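Long-range contacts in designed helical repeat protein (Synthetic construct, PDB 5CWF), which has no natural function to be named, being a computationally designed scaffold that stacks helices into an extended repeat and binds calcium ions in its crystal: residues E82-N90 and V129-S137; E94-A105 and A141-L152. All blocks are in the same frame, centred on the assembly; numbering follows the deposited sequence. Where two conformers were deposited one is given.

Reading from the N terminus, the chain first reaches E82-N90 at the end of helix 70-89, then E94-A105 in helix 93-111, then V129-S137 at the end of helix 115-134, and last A141-L152 in helix 138-156. Interaction 1 closes a loop of 38 residues and interaction 2 one of 35, and the loops cross because their segments alternate. Each contact skips one helix and pairs two that run nearly parallel. Interaction 1 ties one layer of the stack together at its helix ends, interaction 2 the other layer. The layers meet where L87 and L132 pack on M99, and where N90 lies against M95.

Interaction 1 (E82-N90 and V129-S137); sequences EIVEALREN and VEALRENNS. With CA (calcium ion), chain G.
NH1 of R133 is gripped by two carboxylates of the neighbouring helix: it donates to E85 OE1 at 2.9 Å, and E82 OE1 stands 2.9 Å from NH1 in a salt bridge. E85 OE1 offers its anti lone pair, turned away from the other oxygen, and lies close to the guanidinium plane of R133, although the two flat groups are 84° apart. NH2 of R133 donates to E89 OE2 at 3.0 Å, in the guanidinium plane but from above the carboxylate of E89, while NE adds weak bonds to both E89 oxygens. Three glutamates spaced three and four residues apart suit this place, since together they meet the flat cation along its edge. Arginine has the length to cross to them: its CG passes 3.9 Å from A86 CB, and a bend at chi3 (80°) turns the guanidinium in among E82, E85, A86 and E89 as a knob in a hole. This is contact between nearly parallel helices of an alpha-helical repeat, their axes 23° apart. R33 of helix 25-44 bridges to the other oxygens of E82 and E85, which also belong to a calcium site, so the charge network runs on across the layer. Beneath it the packing is apolar, with V129 CG1 3.7 Å from A86 CB and CG2 of V129 against I83 CG1. Past the helix ends, N90 ND2 makes a weak bond to N136 OD1 at 3.2 Å, while N90 OD1 accepts from S92 N. A water joins A86 O, E89 OE1 and N136 ND2, and the carbonyl of R88, with three waters, binds a different calcium ion.

Interaction 2 (E94-A105 and A141-L152); sequences EMAKVMLALAKA and AKKMLELAKRVL
V98 pushes its CG2 methyl into the backbone of the facing helix, 3.5 Å from A141 O and close to L145 CA, so that the side chain fills a hole formed by A141, M144, L145 and A148. CG1, anti to the backbone N (chi1 170°), points toward A148 CB, which leaves CG2 to enter the hole. A148 CB is also met by A101 CB at 3.9 Å and by L102 CD2 at 3.7 Å; alanine suits both helices here, because a small side chain lets the backbones come close. Further along, A105 CB rests 3.7 Å from L152 CA and beside V151 CG1, while the CD1 branch of L152 lies over the backbone at A105. L145 spreads toward the solvent side: its CD1 approaches K97 O, and its CD2 lies 3.8 Å from K97 CE, the lysine's methylenes serving as an apolar flank. K97 is held in that pose by E94, whose OE2 takes the ammonium NZ of K97 at 2.6 Å on the syn side of the carboxylate. E94 bends at chi2 (-52°), leaving its CB against A141 CB and OE1 near L145 CD2, the glutamate and leucine crossing at about a right angle. Replacing E94 by an alanine would leave K97 NZ without this carboxylate, and the lysine would probably be freer to swing off L145, thinning the cover over that leucine. Behind this shell, L132 of helix 115-134 backs V98 and M144, I83 of helix 70-89 backs L102, and I166 of helix 160-176 backs V151. Axes 8.3 Å apart and inclined by 15°, with alanines on both helices and a valine knob in a four-residue hole, give the tight, nearly parallel pairing of every second helix in a stacked alpha-helical repeat protein.

Interaction 1 (E82-N90 and V129-S137)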
loop_
_atom_site.group_PDB
_atom_site.type_symbol
_atom_site.label_atom_id
_atom_site.label_comp_id
_atom_site.label_asym_id
_atom_site.label_seq_id
_atom_site.Cartn_x
_atom_site.Cartn_y
_atom_site.Cartn_z
ATOM N N GLU A 82 -3.293 -0.069 5.611
ATOM C CA GLU A 82 -3.076 -1.356 6.275
ATOM C C GLU A 82 -1.587 -1.746 6.239
ATOM O O GLU A 82 -1.093 -2.383 7.175
ATOM C CB GLU A 82 -3.943 -2.430 5.632
ATOM C CG GLU A 82 -5.458 -2.204 5.849
ATOM C CD GLU A 82 -5.891 -2.157 7.318
ATOM O OE1 GLU A 82 -5.570 -3.095 8.081
ATOM O OE2 GLU A 82 -6.532 -1.152 7.725
ATOM N N ILE A 83 -0.882 -1.374 5.169
ATOM C CA ILE A 83 0.567 -1.585 5.087
ATOM C C ILE A 83 1.260 -0.829 6.214
ATOM O O ILE A 83 2.159 -1.360 6.885
ATOM C CB ILE A 83 1.121 -1.124 3.715
ATOM C CG1 ILE A 83 0.738 -2.105 2.618
ATOM C CG2 ILE A 83 2.625 -0.998 3.736
ATOM C CD1 ILE A 83 0.989 -1.582 1.201
ATOM N N VAL A 84 0.847 0.419 6.430
ATOM C CA VAL A 84 1.453 1.211 7.498
ATOM C C VAL A 84 1.116 0.607 8.853
ATOM O O VAL A 84 1.994 0.535 9.713
ATOM C CB VAL A 84 1.027 2.699 7.457
ATOM C CG1 VAL A 84 1.772 3.494 8.548
ATOM C CG2 VAL A 84 1.369 3.305 6.110
ATOM N N GLU A 85 -0.136 0.186 9.065
ATOM C CA GLU A 85 -0.503 -0.455 10.335
ATOM C C GLU A 85 0.370 -1.687 10.632
ATOM O O GLU A 85 0.789 -1.908 11.778
ATOM C CB GLU A 85 -1.983 -0.848 10.332
ATOM C CG GLU A 85 -2.924 0.339 10.524
ATOM C CD GLU A 85 -4.395 -0.059 10.583
ATOM O OE1 GLU A 85 -4.709 -1.271 10.564
ATOM O OE2 GLU A 85 -5.247 0.854 10.696
ATOM N N ALA A 86 0.634 -2.491 9.608
ATOM C CA ALA A 86 1.452 -3.694 9.747
ATOM C C ALA A 86 2.893 -3.350 10.103
ATOM O O ALA A 86 3.532 -4.014 10.938
ATOM C CB ALA A 86 1.415 -4.498 8.459
ATOM N N LEU A 87 3.407 -2.301 9.476
ATOM C CA LEU A 87 4.767 -1.876 9.761
ATOM C C LEU A 87 4.901 -1.285 11.146
ATOM O O LEU A 87 5.948 -1.410 11.789
ATOM C CB LEU A 87 5.244 -0.849 8.738
ATOM C CG LEU A 87 6.076 -1.319 7.571
ATOM C CD1 LEU A 87 6.501 -0.109 6.763
ATOM C CD2 LEU A 87 7.319 -2.125 7.992
ATOM N N ARG A 88 3.847 -0.642 11.626
ATOM C CA ARG A 88 3.922 -0.088 12.957
ATOM C C ARG A 88 3.891 -1.211 13.993
ATOM O O ARG A 88 4.413 -1.046 15.084
ATOM C CB ARG A 88 2.786 0.903 13.202
ATOM C CG ARG A 88 2.935 2.194 12.400
ATOM C CD ARG A 88 1.789 3.136 12.688
ATOM N NE ARG A 88 1.913 3.775 14.000
ATOM C CZ ARG A 88 0.930 4.450 14.590
ATOM N NH1 ARG A 88 -0.252 4.573 13.995
ATOM N NH2 ARG A 88 1.131 5.011 15.773
ATOM N N GLU A 89 3.330 -2.365 13.650
ATOM C CA GLU A 89 3.392 -3.501 14.567
ATOM C C GLU A 89 4.776 -4.146 14.549
ATOM O O GLU A 89 5.272 -4.582 15.572
ATOM C CB GLU A 89 2.336 -4.553 14.233
ATOM C CG GLU A 89 0.913 -4.072 14.456
ATOM C CD GLU A 89 -0.106 -5.081 13.990
ATOM O OE1 GLU A 89 0.297 -6.064 13.327
ATOM O OE2 GLU A 89 -1.313 -4.861 14.239
ATOM N N ASN A 90 5.389 -4.234 13.380
ATOM C CA ASN A 90 6.691 -4.896 13.275
ATOM C C ASN A 90 7.435 -4.333 12.081
ATOM O O ASN A 90 6.996 -4.556 10.954
ATOM C CB ASN A 90 6.485 -6.417 13.143
ATOM C CG ASN A 90 7.789 -7.202 12.971
ATOM O OD1 ASN A 90 8.880 -6.637 12.919
ATOM N ND2 ASN A 90 7.668 -8.530 12.916
ATOM N N VAL A 129 -0.425 -8.468 3.577
ATOM C CA VAL A 129 -0.388 -7.741 4.866
ATOM C C VAL A 129 -1.176 -8.488 5.932
ATOM O O VAL A 129 -0.670 -8.735 7.044
ATOM C CB VAL A 129 -0.925 -6.288 4.682
ATOM C CG1 VAL A 129 -1.126 -5.583 6.012
ATOM C CG2 VAL A 129 0.052 -5.501 3.796
ATOM N N GLU A 130 -2.387 -8.909 5.584
ATOM C CA GLU A 130 -3.251 -9.615 6.536
ATOM C C GLU A 130 -2.557 -10.863 7.078
ATOM O O GLU A 130 -2.601 -11.151 8.279
ATOM C CB GLU A 130 -4.577 -9.980 5.859
ATOM C CG GLU A 130 -5.609 -10.623 6.759
ATOM C CD GLU A 130 -6.830 -11.112 5.988
ATOM O OE1 GLU A 130 -7.166 -10.517 4.934
ATOM O OE2 GLU A 130 -7.450 -12.099 6.435
ATOM N N ALA A 131 -1.868 -11.578 6.201
ATOM C CA ALA A 131 -1.151 -12.795 6.604
ATOM C C ALA A 131 -0.055 -12.493 7.622
ATOM O O ALA A 131 0.171 -13.243 8.578
ATOM C CB ALA A 131 -0.555 -13.464 5.378
ATOM N N LEU A 132 0.659 -11.407 7.388
ATOM C CA LEU A 132 1.758 -11.045 8.260
ATOM C C LEU A 132 1.231 -10.555 9.611
ATOM O O LEU A 132 1.880 -10.723 10.637
ATOM C CB LEU A 132 2.612 -9.990 7.570
ATOM C CG LEU A 132 3.522 -10.644 6.519
ATOM C CD1 LEU A 132 4.176 -9.566 5.665
ATOM C CD2 LEU A 132 4.579 -11.560 7.141
ATOM N N ARG A 133 0.064 -9.921 9.629
ATOM C CA ARG A 133 -0.445 -9.459 10.920
ATOM C C ARG A 133 -0.930 -10.623 11.773
ATOM O O ARG A 133 -0.944 -10.534 13.009
ATOM C CB ARG A 133 -1.540 -8.432 10.703
ATOM C CG ARG A 133 -0.929 -7.167 10.142
ATOM C CD ARG A 133 -1.911 -6.092 9.925
ATOM N NE ARG A 133 -2.231 -5.376 11.158
ATOM C CZ ARG A 133 -3.013 -4.304 11.179
ATOM N NH1 ARG A 133 -3.517 -3.838 10.044
ATOM N NH2 ARG A 133 -3.269 -3.684 12.317
ATOM N N GLU A 134 -1.289 -11.726 11.123
ATOM C CA GLU A 134 -1.656 -12.939 11.846
ATOM C C GLU A 134 -0.399 -13.627 12.376
ATOM O O GLU A 134 -0.378 -14.163 13.496
ATOM C CB GLU A 134 -2.427 -13.888 10.934
ATOM C CG GLU A 134 -2.919 -15.137 11.634
ATOM C CD GLU A 134 -3.832 -15.982 10.762
ATOM O OE1 GLU A 134 -4.333 -15.460 9.743
ATOM O OE2 GLU A 134 -4.049 -17.169 11.100
ATOM N N ASN A 135 0.667 -13.578 11.580
ATOM C CA ASN A 135 1.951 -14.175 11.965
ATOM C C ASN A 135 3.117 -13.512 11.247
ATOM O O ASN A 135 3.310 -13.731 10.050
ATOM C CB ASN A 135 1.960 -15.673 11.660
ATOM C CG ASN A 135 3.313 -16.316 11.935
ATOM O OD1 ASN A 135 4.160 -15.732 12.604
ATOM N ND2 ASN A 135 3.528 -17.513 11.394
ATOM N N ASN A 136 3.871 -12.672 11.958
ATOM C CA ASN A 136 4.960 -11.916 11.325
ATOM C C ASN A 136 6.315 -12.432 11.804
ATOM O O ASN A 136 7.260 -11.666 12.023
ATOM C CB ASN A 136 4.790 -10.407 11.562
ATOM C CG ASN A 136 4.626 -10.062 13.014
ATOM O OD1 ASN A 136 5.353 -10.564 13.858
ATOM N ND2 ASN A 136 3.606 -9.274 13.321
ATOM N N SER A 137 6.376 -13.751 11.972
ATOM C CA SER A 137 7.623 -14.468 12.205
ATOM C C SER A 137 8.600 -14.248 11.059
ATOM O O SER A 137 8.200 -13.939 9.935
ATOM C CB SER A 137 7.361 -15.970 12.356
ATOM O OG SER A 137 6.819 -16.492 11.142
HETATM CA CA CA G . 6.274 -0.546 16.335
HETATM O O HOH W 1 2.491 -6.763 11.508
HETATM O O HOH W 2 7.223 -1.107 14.257
HETATM O O HOH W 3 5.595 -2.502 17.460
HETATM O O HOH W 4 4.382 0.260 17.472
#

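Interaction 2 (E94-A105 and A141-L152)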
loop_
_atom_site.group_PDB
_atom_site.type_symbol
_atom_site.label_atom_id
_atom_site.label_comp_id
_atom_site.label_asym_id
_atom_site.label_seq_id
_atom_site.Cartn_x
_atom_site.Cartn_y
_atom_site.Cartn_z
ATOM N N GLU A 94 13.228 -7.527 7.495
ATOM C CA GLU A 94 12.447 -8.368 6.586
ATOM C C GLU A 94 11.042 -7.803 6.325
ATOM O O GLU A 94 10.592 -7.786 5.200
ATOM C CB GLU A 94 12.364 -9.795 7.140
ATOM C CG GLU A 94 13.727 -10.476 7.174
ATOM C CD GLU A 94 14.448 -10.414 5.833
ATOM O OE1 GLU A 94 13.861 -10.807 4.799
ATOM O OE2 GLU A 94 15.587 -9.908 5.808
ATOM N N MET A 95 10.363 -7.324 7.362
ATOM C CA MET A 95 9.044 -6.719 7.187
ATOM C C MET A 95 9.117 -5.493 6.303
ATOM O O MET A 95 8.236 -5.272 5.477
ATOM C CB MET A 95 8.426 -6.356 8.540
ATOM C CG MET A 95 7.924 -7.569 9.290
ATOM S SD MET A 95 6.420 -8.276 8.594
ATOM C CE MET A 95 5.202 -7.055 9.078
ATOM N N ALA A 96 10.161 -4.688 6.478
ATOM C CA ALA A 96 10.302 -3.483 5.666
ATOM C C ALA A 96 10.516 -3.852 4.207
ATOM O O ALA A 96 10.007 -3.180 3.326
ATOM C CB ALA A 96 11.443 -2.606 6.158
ATOM N N LYS A 97 11.241 -4.933 3.946
ATOM C CA LYS A 97 11.452 -5.358 2.564
ATOM C C LYS A 97 10.145 -5.764 1.900
ATOM O O LYS A 97 9.915 -5.442 0.742
ATOM C CB LYS A 97 12.459 -6.503 2.490
ATOM C CG LYS A 97 13.894 -6.032 2.735
ATOM C CD LYS A 97 14.936 -7.086 2.406
ATOM C CE LYS A 97 14.803 -8.333 3.238
ATOM N NZ LYS A 97 16.154 -8.966 3.459
ATOM N N VAL A 98 9.307 -6.494 2.625
ATOM C CA VAL A 98 8.013 -6.887 2.093
ATOM C C VAL A 98 7.196 -5.652 1.753
ATOM O O VAL A 98 6.637 -5.524 0.674
ATOM C CB VAL A 98 7.222 -7.747 3.103
ATOM C CG1 VAL A 98 5.773 -7.951 2.655
ATOM C CG2 VAL A 98 7.924 -9.079 3.363
ATOM N N MET A 99 7.142 -4.729 2.705
ATOM C CA MET A 99 6.291 -3.579 2.559
ATOM C C MET A 99 6.836 -2.623 1.507
ATOM O O MET A 99 6.053 -1.956 0.830
ATOM C CB MET A 99 6.121 -2.870 3.906
ATOM C CG MET A 99 5.422 -3.745 4.957
ATOM S SD MET A 99 3.981 -4.643 4.380
ATOM C CE MET A 99 3.876 -5.873 5.684
ATOM N N LEU A 100 8.158 -2.559 1.339
ATOM C CA LEU A 100 8.687 -1.684 0.286
ATOM C C LEU A 100 8.281 -2.229 -1.088
ATOM O O LEU A 100 7.896 -1.480 -1.973
ATOM C CB LEU A 100 10.201 -1.541 0.394
ATOM C CG LEU A 100 10.827 -0.602 -0.649
ATOM C CD1 LEU A 100 10.238 0.789 -0.506
ATOM C CD2 LEU A 100 12.346 -0.551 -0.544
ATOM N N ALA A 101 8.352 -3.543 -1.245
ATOM C CA ALA A 101 7.948 -4.174 -2.502
ATOM C C ALA A 101 6.470 -3.922 -2.776
ATOM O O ALA A 101 6.089 -3.599 -3.902
ATOM C CB ALA A 101 8.241 -5.675 -2.464
ATOM N N LEU A 102 5.622 -4.027 -1.753
ATOM C CA LEU A 102 4.206 -3.795 -1.954
ATOM C C LEU A 102 3.920 -2.324 -2.244
ATOM O O LEU A 102 3.120 -2.024 -3.107
ATOM C CB LEU A 102 3.401 -4.250 -0.737
ATOM C CG LEU A 102 3.450 -5.756 -0.473
ATOM C CD1 LEU A 102 2.646 -6.081 0.783
ATOM C CD2 LEU A 102 2.925 -6.556 -1.644
ATOM N N ALA A 103 4.611 -1.422 -1.545
ATOM C CA ALA A 103 4.432 0.012 -1.776
ATOM C C ALA A 103 4.835 0.384 -3.200
ATOM O O ALA A 103 4.147 1.146 -3.872
ATOM C CB ALA A 103 5.247 0.820 -0.766
ATOM N N LYS A 104 5.931 -0.194 -3.677
ATOM C CA LYS A 104 6.349 0.039 -5.050
ATOM C C LYS A 104 5.330 -0.492 -6.049
ATOM O O LYS A 104 5.100 0.124 -7.088
ATOM C CB LYS A 104 7.711 -0.608 -5.315
ATOM C CG LYS A 104 8.888 0.145 -4.693
ATOM C CD LYS A 104 10.175 -0.660 -4.845
ATOM C CE LYS A 104 11.388 0.063 -4.278
ATOM N NZ LYS A 104 12.625 -0.773 -4.371
ATOM N N ALA A 105 4.708 -1.627 -5.724
ATOM C CA ALA A 105 3.716 -2.230 -6.622
ATOM C C ALA A 105 2.417 -1.412 -6.720
ATOM O O ALA A 105 1.873 -1.245 -7.811
ATOM C CB ALA A 105 3.397 -3.650 -6.157
ATOM N N ALA A 141 7.597 -13.958 7.104
ATOM C CA ALA A 141 8.008 -12.760 6.375
ATOM C C ALA A 141 8.834 -13.105 5.134
ATOM O O ALA A 141 8.734 -12.437 4.103
ATOM C CB ALA A 141 8.809 -11.835 7.292
ATOM N N LYS A 142 9.667 -14.136 5.231
ATOM C CA LYS A 142 10.460 -14.552 4.080
ATOM C C LYS A 142 9.559 -15.083 2.960
ATOM O O LYS A 142 9.754 -14.778 1.792
ATOM C CB LYS A 142 11.487 -15.597 4.473
ATOM C CG LYS A 142 12.683 -15.030 5.226
ATOM C CD LYS A 142 13.624 -16.150 5.651
ATOM C CE LYS A 142 14.940 -15.626 6.210
ATOM N NZ LYS A 142 15.825 -16.738 6.648
ATOM N N LYS A 143 8.566 -15.880 3.333
ATOM C CA LYS A 143 7.587 -16.385 2.377
ATOM C C LYS A 143 6.815 -15.243 1.726
ATOM O O LYS A 143 6.588 -15.219 0.515
ATOM C CB LYS A 143 6.609 -17.312 3.092
ATOM C CG LYS A 143 7.235 -18.539 3.701
ATOM C CD LYS A 143 6.225 -19.264 4.576
ATOM C CE LYS A 143 6.747 -20.605 5.051
ATOM N NZ LYS A 143 5.761 -21.278 5.940
ATOM N N MET A 144 6.403 -14.279 2.534
ATOM C CA MET A 144 5.588 -13.191 1.992
ATOM C C MET A 144 6.448 -12.251 1.139
ATOM O O MET A 144 5.930 -11.587 0.231
ATOM C CB MET A 144 4.874 -12.443 3.124
ATOM C CG MET A 144 3.829 -13.314 3.846
ATOM S SD MET A 144 2.521 -13.837 2.701
ATOM C CE MET A 144 3.083 -15.493 2.280
ATOM N N LEU A 145 7.754 -12.220 1.382
ATOM C CA LEU A 145 8.644 -11.380 0.566
ATOM C C LEU A 145 8.681 -11.892 -0.870
ATOM O O LEU A 145 8.655 -11.115 -1.829
ATOM C CB LEU A 145 10.068 -11.323 1.166
ATOM C CG LEU A 145 11.096 -10.524 0.351
ATOM C CD1 LEU A 145 10.579 -9.114 0.046
ATOM C CD2 LEU A 145 12.472 -10.440 1.067
ATOM N N GLU A 146 8.725 -13.201 -1.027
ATOM C CA GLU A 146 8.719 -13.782 -2.368
ATOM C C GLU A 146 7.410 -13.482 -3.108
ATOM O O GLU A 146 7.404 -13.187 -4.325
ATOM C CB GLU A 146 8.991 -15.279 -2.248
ATOM C CG GLU A 146 10.404 -15.549 -1.664
ATOM C CD GLU A 146 11.517 -14.712 -2.351
ATOM O OE1 GLU A 146 11.789 -14.965 -3.553
ATOM O OE2 GLU A 146 12.114 -13.804 -1.705
ATOM N N LEU A 147 6.304 -13.516 -2.384
ATOM C CA LEU A 147 5.021 -13.174 -2.995
ATOM C C LEU A 147 4.920 -11.688 -3.335
ATOM O O LEU A 147 4.399 -11.329 -4.380
ATOM C CB LEU A 147 3.873 -13.566 -2.088
ATOM C CG LEU A 147 3.656 -15.056 -1.857
ATOM C CD1 LEU A 147 2.358 -15.228 -1.085
ATOM C CD2 LEU A 147 3.588 -15.830 -3.168
ATOM N N ALA A 148 5.445 -10.837 -2.463
ATOM C CA ALA A 148 5.441 -9.394 -2.681
ATOM C C ALA A 148 6.273 -9.005 -3.895
ATOM O O ALA A 148 5.924 -8.098 -4.643
ATOM C CB ALA A 148 5.961 -8.680 -1.415
ATOM N N LYS A 149 7.384 -9.709 -4.086
ATOM C CA LYS A 149 8.227 -9.499 -5.255
ATOM C C LYS A 149 7.437 -9.844 -6.516
ATOM O O LYS A 149 7.574 -9.197 -7.560
ATOM C CB LYS A 149 9.482 -10.378 -5.191
ATOM C CG LYS A 149 10.540 -9.988 -4.159
ATOM C CD LYS A 149 10.807 -8.501 -4.091
ATOM C CE LYS A 149 12.015 -8.220 -3.201
ATOM N NZ LYS A 149 12.016 -6.853 -2.612
ATOM N N ARG A 150 6.603 -10.874 -6.424
ATOM C CA ARG A 150 5.786 -11.275 -7.582
ATOM C C ARG A 150 4.655 -10.281 -7.861
ATOM O O ARG A 150 4.305 -10.055 -9.019
ATOM C CB ARG A 150 5.221 -12.672 -7.359
ATOM C CG ARG A 150 6.301 -13.725 -7.400
ATOM C CD ARG A 150 5.788 -15.111 -7.062
ATOM N NE ARG A 150 4.674 -15.514 -7.917
ATOM C CZ ARG A 150 3.720 -16.364 -7.550
ATOM N NH1 ARG A 150 3.764 -16.945 -6.359
ATOM N NH2 ARG A 150 2.734 -16.662 -8.387
ATOM N N VAL A 151 4.123 -9.658 -6.814
ATOM C CA VAL A 151 3.099 -8.628 -6.980
ATOM C C VAL A 151 3.690 -7.435 -7.728
ATOM O O VAL A 151 3.080 -6.900 -8.664
ATOM C CB VAL A 151 2.544 -8.160 -5.612
ATOM C CG1 VAL A 151 1.579 -6.979 -5.789
ATOM C CG2 VAL A 151 1.828 -9.296 -4.919
ATOM N N LEU A 152 4.896 -7.044 -7.345
ATOM C CA LEU A 152 5.591 -5.952 -8.013
ATOM C C LEU A 152 5.827 -6.284 -9.483
ATOM O O LEU A 152 5.612 -5.431 -10.361
ATOM C CB LEU A 152 6.906 -5.632 -7.263
ATOM C CG LEU A 152 7.831 -4.564 -7.856
ATOM C CD1 LEU A 152 7.066 -3.258 -8.110
ATOM C CD2 LEU A 152 8.997 -4.309 -6.919
HETATM O O HOH W 5 11.395 -3.824 -3.694
#